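Local coordinates for protein probable glutathione S-transferase (Bordetella bronchiseptica RB50, PDB 3H1N) that probably catalyses the conjugation of glutathione to electrophilic compounds, at residues H98-P103 with M178-Y183; L109-L114 with S182-S187; G172-D177 with H217-E222. One frame throughout, in Å; residues are numbered along the deposited sequence.

Contact 1 (H98-P103 with M178-Y183); sequences HGLAPP and MGRWSY
M178, a selenomethionine, sets CG between its backbone N and carbonyl carbon (chi1 79°) and bends again at chi3, which lays its end against the A101-P102 peptide. CE comes within 3.5 Å of A101 O, and SE is 3.7 Å from P102 N. A bend at chi3 also turns the R180 chain back, placing its guanidinium face on against G99 O, with the oxygen 3.7 Å from CZ and over the centre of the group. That plane is held by R180 NE, which donates almost straight (167°) to W181 O at 2.9 Å. R180 NH1 lies over a face of the W181 indole, and L100 CD2 sits beside both, 3.8 Å from R180 NH1 and 4.0 Å from W181 CH2, while W181 NE1 bonds to E225. Next to this, Y183 N donates to L100 O at 2.9 Å, within the carbonyl plane, and S182 CA adds a C-H...O contact to the same oxygen. A101 CB packs on the Y183 ring at CE2. The linker between the two GST domains, 98-103, is thus tied to the start of helix 183-198: a buried carbonyl meets a first-turn N-H, and the arginine charge probably interacts favourably with the carbonyl dipole of G99.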
loop_
_atom_site.group_PDB
_atom_site.type_symbol
_atom_site.label_atom_id
_atom_site.label_comp_id
_atom_site.label_asym_id
_atom_site.label_seq_id
_atom_site.Cartn_x
_atom_site.Cartn_y
_atom_site.Cartn_z
ATOM N N HIS B 98 -13.647 14.513 6.645
ATOM C CA HIS B 98 -14.040 14.637 8.053
ATOM C C HIS B 98 -12.953 15.188 8.970
ATOM O O HIS B 98 -13.099 15.164 10.195
ATOM C CB HIS B 98 -14.564 13.298 8.588
ATOM C CG HIS B 98 -15.779 12.808 7.865
ATOM N ND1 HIS B 98 -17.058 13.145 8.249
ATOM C CD2 HIS B 98 -15.910 12.035 6.760
ATOM C CE1 HIS B 98 -17.928 12.594 7.418
ATOM N NE2 HIS B 98 -17.257 11.916 6.505
ATOM N N GLY B 99 -11.869 15.695 8.389
ATOM C CA GLY B 99 -10.825 16.343 9.191
ATOM C C GLY B 99 -10.037 15.392 10.089
ATOM O O GLY B 99 -9.570 15.790 11.156
ATOM N N LEU B 100 -9.886 14.138 9.661
ATOM C CA LEU B 100 -9.076 13.162 10.420
ATOM C C LEU B 100 -7.607 13.202 10.000
ATOM O O LEU B 100 -6.807 12.327 10.365
ATOM C CB LEU B 100 -9.642 11.740 10.266
ATOM C CG LEU B 100 -11.149 11.580 10.499
ATOM C CD1 LEU B 100 -11.521 10.114 10.516
ATOM C CD2 LEU B 100 -11.589 12.279 11.794
ATOM N N ALA B 101 -7.268 14.199 9.191
ATOM C CA ALA B 101 -5.901 14.436 8.757
ATOM C C ALA B 101 -5.713 15.950 8.603
ATOM O O ALA B 101 -6.707 16.688 8.567
ATOM C CB ALA B 101 -5.634 13.718 7.442
ATOM N N PRO B 102 -4.448 16.417 8.502
ATOM C CA PRO B 102 -4.178 17.854 8.436
ATOM C C PRO B 102 -4.913 18.528 7.269
ATOM O O PRO B 102 -5.264 17.852 6.300
ATOM C CB PRO B 102 -2.655 17.914 8.252
ATOM C CG PRO B 102 -2.150 16.644 8.848
ATOM C CD PRO B 102 -3.203 15.626 8.522
ATOM N N PRO B 103 -5.179 19.849 7.380
ATOM C CA PRO B 103 -5.908 20.549 6.324
ATOM C C PRO B 103 -5.032 20.865 5.108
ATOM O O PRO B 103 -5.549 21.159 4.035
ATOM C CB PRO B 103 -6.382 21.839 7.013
ATOM C CG PRO B 103 -5.457 22.044 8.162
ATOM C CD PRO B 103 -4.990 20.682 8.587
HETATM N N MSE B 178 -0.627 18.985 13.281
HETATM C CA MSE B 178 -2.000 19.503 13.178
HETATM C C MSE B 178 -2.627 19.929 14.513
HETATM O O MSE B 178 -3.564 20.733 14.526
HETATM C CB MSE B 178 -2.918 18.527 12.401
HETATM C CG MSE B 178 -3.426 17.317 13.180
HETATM SE SE MSE B 178 -4.595 16.107 12.147
HETATM C CE MSE B 178 -6.017 17.410 11.906
ATOM N N GLY B 179 -2.104 19.409 15.621
ATOM C CA GLY B 179 -2.596 19.760 16.947
ATOM C C GLY B 179 -3.614 18.806 17.550
ATOM O O GLY B 179 -4.250 19.135 18.555
ATOM N N ARG B 180 -3.754 17.627 16.941
ATOM C CA ARG B 180 -4.657 16.553 17.407
ATOM C C ARG B 180 -4.280 15.222 16.752
ATOM O O ARG B 180 -3.445 15.196 15.845
ATOM C CB ARG B 180 -6.122 16.884 17.099
ATOM C CG ARG B 180 -6.410 17.274 15.652
ATOM C CD ARG B 180 -7.882 17.075 15.312
ATOM N NE ARG B 180 -8.187 15.663 15.069
ATOM C CZ ARG B 180 -9.402 15.176 14.821
ATOM N NH1 ARG B 180 -9.563 13.876 14.611
ATOM N NH2 ARG B 180 -10.462 15.976 14.790
ATOM N N TRP B 181 -4.897 14.123 17.196
ATOM C CA TRP B 181 -4.703 12.827 16.523
ATOM C C TRP B 181 -5.196 12.872 15.081
ATOM O O TRP B 181 -6.140 13.599 14.767
ATOM C CB TRP B 181 -5.354 11.646 17.274
ATOM C CG TRP B 181 -6.873 11.715 17.461
ATOM C CD1 TRP B 181 -7.536 12.158 18.573
ATOM C CD2 TRP B 181 -7.889 11.308 16.526
ATOM N NE1 TRP B 181 -8.899 12.060 18.384
ATOM C CE2 TRP B 181 -9.143 11.544 17.140
ATOM C CE3 TRP B 181 -7.862 10.773 15.228
ATOM C CZ2 TRP B 181 -10.366 11.268 16.496
ATOM C CZ3 TRP B 181 -9.075 10.494 14.589
ATOM C CH2 TRP B 181 -10.308 10.742 15.221
ATOM N N SER B 182 -4.520 12.105 14.228
ATOM C CA SER B 182 -4.930 11.855 12.849
ATOM C C SER B 182 -5.252 10.365 12.731
ATOM O O SER B 182 -4.988 9.596 13.662
ATOM C CB SER B 182 -3.799 12.208 11.882
ATOM O OG SER B 182 -2.773 11.223 11.947
ATOM N N TYR B 183 -5.800 9.929 11.592
ATOM C CA TYR B 183 -6.100 8.504 11.468
ATOM C C TYR B 183 -4.851 7.606 11.509
ATOM O O TYR B 183 -4.940 6.458 11.936
ATOM C CB TYR B 183 -6.966 8.209 10.255
ATOM C CG TYR B 183 -6.345 8.504 8.916
ATOM C CD1 TYR B 183 -5.411 7.634 8.349
ATOM C CD2 TYR B 183 -6.750 9.612 8.172
ATOM C CE1 TYR B 183 -4.865 7.885 7.082
ATOM C CE2 TYR B 183 -6.217 9.866 6.905
ATOM C CZ TYR B 183 -5.270 9.004 6.371
ATOM O OH TYR B 183 -4.744 9.238 5.103
#

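Contact 2 (L109-L114 with S182-S187); sequences LWVNQL and SYADLS
The striking feature is how closely V111 sits on Y183: its methyl CG1 lies over one face of the phenol ring, 3.4 Å from CZ, a CH-pi contact displaced toward the hydroxyl-bearing rim. CG1 stands anti to the backbone N of V111 (chi1 172°), which aims it across to helix 183-198. The same methyl touches A184 CB at 3.8 Å, and one turn on L114 CB meets A184 CB as well. The other V111 branch, CG2, rests near S182 OG. With an alanine at the nearest backbone approach, the two helices run almost parallel, their short axes 9.4 Å apart and inclined by 19°.

Beyond the ring, one water joins the polar ends. It accepts from Y183 OH at 2.6 Å and donates to N112 OD1 at 2.8 Å; N112 ND2 in turn bonds to N89 of the second subunit, so the bridge leads on to the dimer interface. At the helix start S182 and D185 form a capping box, in which D185 OD2 takes S182 N on its anti side at 2.8 Å and S182 OG from above the carboxylate plane. D185 OD1 is bonded to L175 N. Further along, S187 OG and S187 N reach Y183 O from opposite faces of its plane.

Such a capping box at this helix start is a known feature of the GST fold. The D185 carboxylate, buried but given several donors and lying by the helix N-terminus, is probably stabilised as the anion, while the tyrosine hydroxyl is satisfied through water beside the apolar V111, A184 and L114 packing.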
loop_
_atom_site.group_PDB
_atom_site.type_symbol
_atom_site.label_atom_id
_atom_site.label_comp_id
_atom_site.label_asym_id
_atom_site.label_seq_id
_atom_site.Cartn_x
_atom_site.Cartn_y
_atom_site.Cartn_z
ATOM N N LEU B 109 -0.284 14.347 2.644
ATOM C CA LEU B 109 0.671 13.431 2.026
ATOM C C LEU B 109 1.498 12.686 3.075
ATOM O O LEU B 109 1.792 11.500 2.900
ATOM C CB LEU B 109 1.582 14.175 1.052
ATOM C CG LEU B 109 0.883 14.729 -0.195
ATOM C CD1 LEU B 109 1.769 15.698 -0.959
ATOM C CD2 LEU B 109 0.380 13.592 -1.093
ATOM N N TRP B 110 1.873 13.390 4.147
ATOM C CA TRP B 110 2.633 12.802 5.255
ATOM C C TRP B 110 1.818 11.728 5.965
ATOM O O TRP B 110 2.313 10.622 6.196
ATOM C CB TRP B 110 3.112 13.900 6.224
ATOM C CG TRP B 110 3.763 13.462 7.526
ATOM C CD1 TRP B 110 3.407 13.866 8.792
ATOM C CD2 TRP B 110 4.881 12.572 7.692
ATOM N NE1 TRP B 110 4.236 13.281 9.731
ATOM C CE2 TRP B 110 5.150 12.489 9.083
ATOM C CE3 TRP B 110 5.683 11.835 6.799
ATOM C CZ2 TRP B 110 6.182 11.687 9.606
ATOM C CZ3 TRP B 110 6.715 11.045 7.313
ATOM C CH2 TRP B 110 6.952 10.974 8.708
ATOM N N VAL B 111 0.566 12.044 6.292
ATOM C CA VAL B 111 -0.321 11.065 6.908
ATOM C C VAL B 111 -0.555 9.847 5.994
ATOM O O VAL B 111 -0.562 8.706 6.470
ATOM C CB VAL B 111 -1.648 11.716 7.420
ATOM C CG1 VAL B 111 -2.658 10.658 7.890
ATOM C CG2 VAL B 111 -1.331 12.651 8.574
ATOM N N ASN B 112 -0.738 10.100 4.701
ATOM C CA ASN B 112 -0.949 9.030 3.734
ATOM C C ASN B 112 0.259 8.078 3.675
ATOM O O ASN B 112 0.083 6.855 3.732
ATOM C CB ASN B 112 -1.273 9.593 2.336
ATOM C CG ASN B 112 -1.726 8.514 1.353
ATOM O OD1 ASN B 112 -2.559 7.672 1.681
ATOM N ND2 ASN B 112 -1.187 8.555 0.124
ATOM N N GLN B 113 1.474 8.624 3.627
ATOM C CA GLN B 113 2.633 7.738 3.598
ATOM C C GLN B 113 2.849 6.997 4.909
ATOM O O GLN B 113 3.255 5.843 4.894
ATOM C CB GLN B 113 3.913 8.422 3.109
ATOM C CG GLN B 113 4.612 9.345 4.068
ATOM C CD GLN B 113 5.916 9.867 3.473
ATOM O OE1 GLN B 113 5.901 10.583 2.485
ATOM N NE2 GLN B 113 7.041 9.496 4.071
ATOM N N LEU B 114 2.563 7.650 6.031
ATOM C CA LEU B 114 2.611 6.967 7.321
ATOM C C LEU B 114 1.638 5.786 7.334
ATOM O O LEU B 114 2.000 4.679 7.753
ATOM C CB LEU B 114 2.288 7.928 8.458
ATOM C CG LEU B 114 3.394 8.897 8.913
ATOM C CD1 LEU B 114 2.812 9.981 9.835
ATOM C CD2 LEU B 114 4.568 8.149 9.601
ATOM N N SER B 182 -4.520 12.105 14.228
ATOM C CA SER B 182 -4.930 11.855 12.849
ATOM C C SER B 182 -5.252 10.365 12.731
ATOM O O SER B 182 -4.988 9.596 13.662
ATOM C CB SER B 182 -3.799 12.208 11.882
ATOM O OG SER B 182 -2.773 11.223 11.947
ATOM N N TYR B 183 -5.800 9.929 11.592
ATOM C CA TYR B 183 -6.100 8.504 11.468
ATOM C C TYR B 183 -4.851 7.606 11.509
ATOM O O TYR B 183 -4.940 6.458 11.936
ATOM C CB TYR B 183 -6.966 8.209 10.255
ATOM C CG TYR B 183 -6.345 8.504 8.916
ATOM C CD1 TYR B 183 -5.411 7.634 8.349
ATOM C CD2 TYR B 183 -6.750 9.612 8.172
ATOM C CE1 TYR B 183 -4.865 7.885 7.082
ATOM C CE2 TYR B 183 -6.217 9.866 6.905
ATOM C CZ TYR B 183 -5.270 9.004 6.371
ATOM O OH TYR B 183 -4.744 9.238 5.103
ATOM N N ALA B 184 -3.701 8.137 11.077
ATOM C CA ALA B 184 -2.436 7.405 11.162
ATOM C C ALA B 184 -2.015 7.144 12.625
ATOM O O ALA B 184 -1.424 6.096 12.929
ATOM C CB ALA B 184 -1.343 8.135 10.403
ATOM N N ASP B 185 -2.328 8.078 13.518
ATOM C CA ASP B 185 -2.097 7.854 14.952
ATOM C C ASP B 185 -2.927 6.686 15.485
ATOM O O ASP B 185 -2.422 5.869 16.278
ATOM C CB ASP B 185 -2.358 9.120 15.784
ATOM C CG ASP B 185 -1.472 10.275 15.381
ATOM O OD1 ASP B 185 -0.292 10.300 15.780
ATOM O OD2 ASP B 185 -1.967 11.178 14.675
ATOM N N LEU B 186 -4.197 6.603 15.063
ATOM C CA LEU B 186 -5.054 5.476 15.476
ATOM C C LEU B 186 -4.543 4.154 14.913
ATOM O O LEU B 186 -4.506 3.137 15.605
ATOM C CB LEU B 186 -6.503 5.691 15.043
ATOM C CG LEU B 186 -7.199 6.984 15.454
ATOM C CD1 LEU B 186 -8.653 6.917 14.993
ATOM C CD2 LEU B 186 -7.116 7.231 16.981
ATOM N N SER B 187 -4.135 4.182 13.654
ATOM C CA SER B 187 -3.583 3.004 13.002
ATOM C C SER B 187 -2.302 2.541 13.696
ATOM O O SER B 187 -2.056 1.333 13.825
ATOM C CB SER B 187 -3.311 3.324 11.532
ATOM O OG SER B 187 -4.541 3.585 10.856
HETATM O O HOH W 1 -4.113 7.013 3.962
#

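Contact 3 (G172-D177 with H217-E222); sequences GGWLTD and HARVAE
R219 NH1 makes the main polar link, donating to G172 O at 2.8 Å with an N-H...O angle of 161°. The donor lies in the carbonyl plane on a lone pair, and the oxygen is close to the guanidinium plane. A second, weak bond runs from the same NH1 to G173 O at 3.1 Å. Both carbonyls therefore sit at the edge of the guanidinium, presented to NH1 by two glycines that both have positive phi.

The flat side of the guanidinium is used differently. It lies on the indole of W174, centres 3.8 Å apart and planes inclined by 16°, a parallel cation-pi stack. NH1 is only 3.1 Å from W174 NE1, but both are donors, so this closeness comes from stacking and not from a bond. The R219 chain is fully extended from CG to NE, with CG anti to the backbone N (chi1 -162°), and crosses the tryptophan at about a right angle. On the way it lays CD over the six-membered ring, 3.6 Å from CH2, in a CH-pi contact. The edge bonds to the carbonyls and the stack on the indole together fix the rotation of the charged group on the surface, while the ring beneath is buried. V220 completes the packing from the rim, where its CG2 meets W174 CZ3 at 3.9 Å, near the ring plane.

W174 of the 172-177 loop is thus covered by helix 211-221, with D185 of helix 183-198 also against its side chain. V220 packs on L186 and Y189 of that helix, and L175, next in the loop, turns to L114 of helix 105-127, so the contact ties the loop after helix 142-167 to helices 183-198, 211-221 and 105-127.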
loop_
_atom_site.group_PDB
_atom_site.type_symbol
_atom_site.label_atom_id
_atom_site.label_comp_id
_atom_site.label_asym_id
_atom_site.label_seq_id
_atom_site.Cartn_x
_atom_site.Cartn_y
_atom_site.Cartn_z
ATOM N N GLY B 172 4.111 17.995 20.573
ATOM C CA GLY B 172 2.670 17.779 20.507
ATOM C C GLY B 172 2.179 16.369 20.766
ATOM O O GLY B 172 0.973 16.163 20.948
ATOM N N GLY B 173 3.097 15.399 20.745
ATOM C CA GLY B 173 2.780 14.020 21.089
ATOM C C GLY B 173 1.970 13.238 20.059
ATOM O O GLY B 173 1.363 12.216 20.406
ATOM N N TRP B 174 1.966 13.702 18.806
ATOM C CA TRP B 174 1.302 13.004 17.703
ATOM C C TRP B 174 2.229 12.879 16.481
ATOM O O TRP B 174 3.344 13.409 16.465
ATOM C CB TRP B 174 0.008 13.713 17.283
ATOM C CG TRP B 174 -1.054 13.844 18.344
ATOM C CD1 TRP B 174 -1.497 15.001 18.920
ATOM C CD2 TRP B 174 -1.811 12.781 18.947
ATOM N NE1 TRP B 174 -2.486 14.728 19.847
ATOM C CE2 TRP B 174 -2.691 13.373 19.886
ATOM C CE3 TRP B 174 -1.825 11.387 18.791
ATOM C CZ2 TRP B 174 -3.584 12.618 20.657
ATOM C CZ3 TRP B 174 -2.710 10.632 19.569
ATOM C CH2 TRP B 174 -3.575 11.253 20.491
ATOM N N LEU B 175 1.746 12.186 15.456
ATOM C CA LEU B 175 2.512 11.982 14.230
ATOM C C LEU B 175 2.589 13.233 13.352
ATOM O O LEU B 175 3.472 13.342 12.488
ATOM C CB LEU B 175 1.923 10.816 13.429
ATOM C CG LEU B 175 2.213 9.404 13.966
ATOM C CD1 LEU B 175 1.279 8.382 13.284
ATOM C CD2 LEU B 175 3.669 9.012 13.770
ATOM N N THR B 176 1.652 14.157 13.551
ATOM C CA THR B 176 1.564 15.370 12.719
ATOM C C THR B 176 1.655 16.641 13.559
ATOM O O THR B 176 1.659 16.588 14.796
ATOM C CB THR B 176 0.249 15.410 11.888
ATOM O OG1 THR B 176 -0.849 15.787 12.730
ATOM C CG2 THR B 176 -0.029 14.053 11.275
ATOM N N ASP B 177 1.713 17.786 12.886
ATOM C CA ASP B 177 1.787 19.074 13.578
ATOM C C ASP B 177 0.409 19.737 13.658
ATOM O O ASP B 177 0.293 20.889 14.074
ATOM C CB ASP B 177 2.807 19.993 12.884
ATOM C CG ASP B 177 4.153 19.305 12.653
ATOM O OD1 ASP B 177 4.891 19.058 13.641
ATOM O OD2 ASP B 177 4.471 18.999 11.478
ATOM N N HIS B 217 0.884 5.054 21.810
ATOM C CA HIS B 217 0.016 3.898 21.962
ATOM C C HIS B 217 -0.910 4.062 23.172
ATOM O O HIS B 217 -2.131 3.866 23.061
ATOM C CB HIS B 217 0.863 2.621 22.077
ATOM C CG HIS B 217 0.076 1.408 22.447
ATOM N ND1 HIS B 217 0.036 0.913 23.734
ATOM C CD2 HIS B 217 -0.732 0.611 21.711
ATOM C CE1 HIS B 217 -0.746 -0.152 23.767
ATOM N NE2 HIS B 217 -1.227 -0.352 22.554
ATOM N N ALA B 218 -0.326 4.448 24.304
ATOM C CA ALA B 218 -1.080 4.648 25.538
ATOM C C ALA B 218 -2.056 5.822 25.422
ATOM O O ALA B 218 -3.142 5.782 25.987
ATOM C CB ALA B 218 -0.145 4.852 26.710
ATOM N N ARG B 219 -1.652 6.860 24.693
ATOM C CA ARG B 219 -2.456 8.063 24.541
ATOM C C ARG B 219 -3.749 7.740 23.776
ATOM O O ARG B 219 -4.842 8.134 24.184
ATOM C CB ARG B 219 -1.641 9.144 23.821
ATOM C CG ARG B 219 -2.194 10.546 23.979
ATOM C CD ARG B 219 -1.331 11.617 23.293
ATOM N NE ARG B 219 -1.929 12.942 23.498
ATOM C CZ ARG B 219 -1.501 14.071 22.938
ATOM N NH1 ARG B 219 -0.463 14.057 22.111
ATOM N NH2 ARG B 219 -2.133 15.216 23.185
ATOM N N VAL B 220 -3.614 7.011 22.670
ATOM C CA VAL B 220 -4.774 6.616 21.877
ATOM C C VAL B 220 -5.698 5.693 22.651
ATOM O O VAL B 220 -6.923 5.825 22.581
ATOM C CB VAL B 220 -4.362 5.922 20.570
ATOM C CG1 VAL B 220 -5.613 5.430 19.804
ATOM C CG2 VAL B 220 -3.557 6.871 19.711
ATOM N N ALA B 221 -5.103 4.744 23.370
ATOM C CA ALA B 221 -5.849 3.811 24.193
ATOM C C ALA B 221 -6.754 4.536 25.188
ATOM O O ALA B 221 -7.824 4.028 25.518
ATOM C CB ALA B 221 -4.902 2.881 24.927
ATOM N N GLU B 222 -6.328 5.723 25.634
ATOM C CA GLU B 222 -7.057 6.535 26.623
ATOM C C GLU B 222 -8.003 7.611 26.062
ATOM O O GLU B 222 -8.662 8.301 26.821
ATOM C CB GLU B 222 -6.068 7.222 27.581
ATOM C CG GLU B 222 -5.103 6.286 28.288
ATOM C CD GLU B 222 -5.798 5.383 29.285
ATOM O OE1 GLU B 222 -6.626 5.894 30.074
ATOM O OE2 GLU B 222 -5.522 4.161 29.273
#

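Overall arrangement
The three contacts gather around the start of helix 183-198. Contacts 1 and 2 share S182 and Y183, their centres about 9 Å apart, and P102 CD reaches V111 CG2 at 3.5 Å. The centre of contact 3 lies about 12 Å from each of the others. It meets contact 1 where W174 CE2 packs 3.6 Å from W181 N, and contact 2 where L175 N is 2.8 Å from D185 OD1, a probable hydrogen bond, and T176 CG2 is 3.3 Å from V111 CG2. The loop residues 172-182 thus touch the domain linker and helices 105-127, 183-198 and 211-221. In this family glutathione is bound mainly by the thioredoxin-like N-terminal domain, which the linker of contact 1 joins to this helical core.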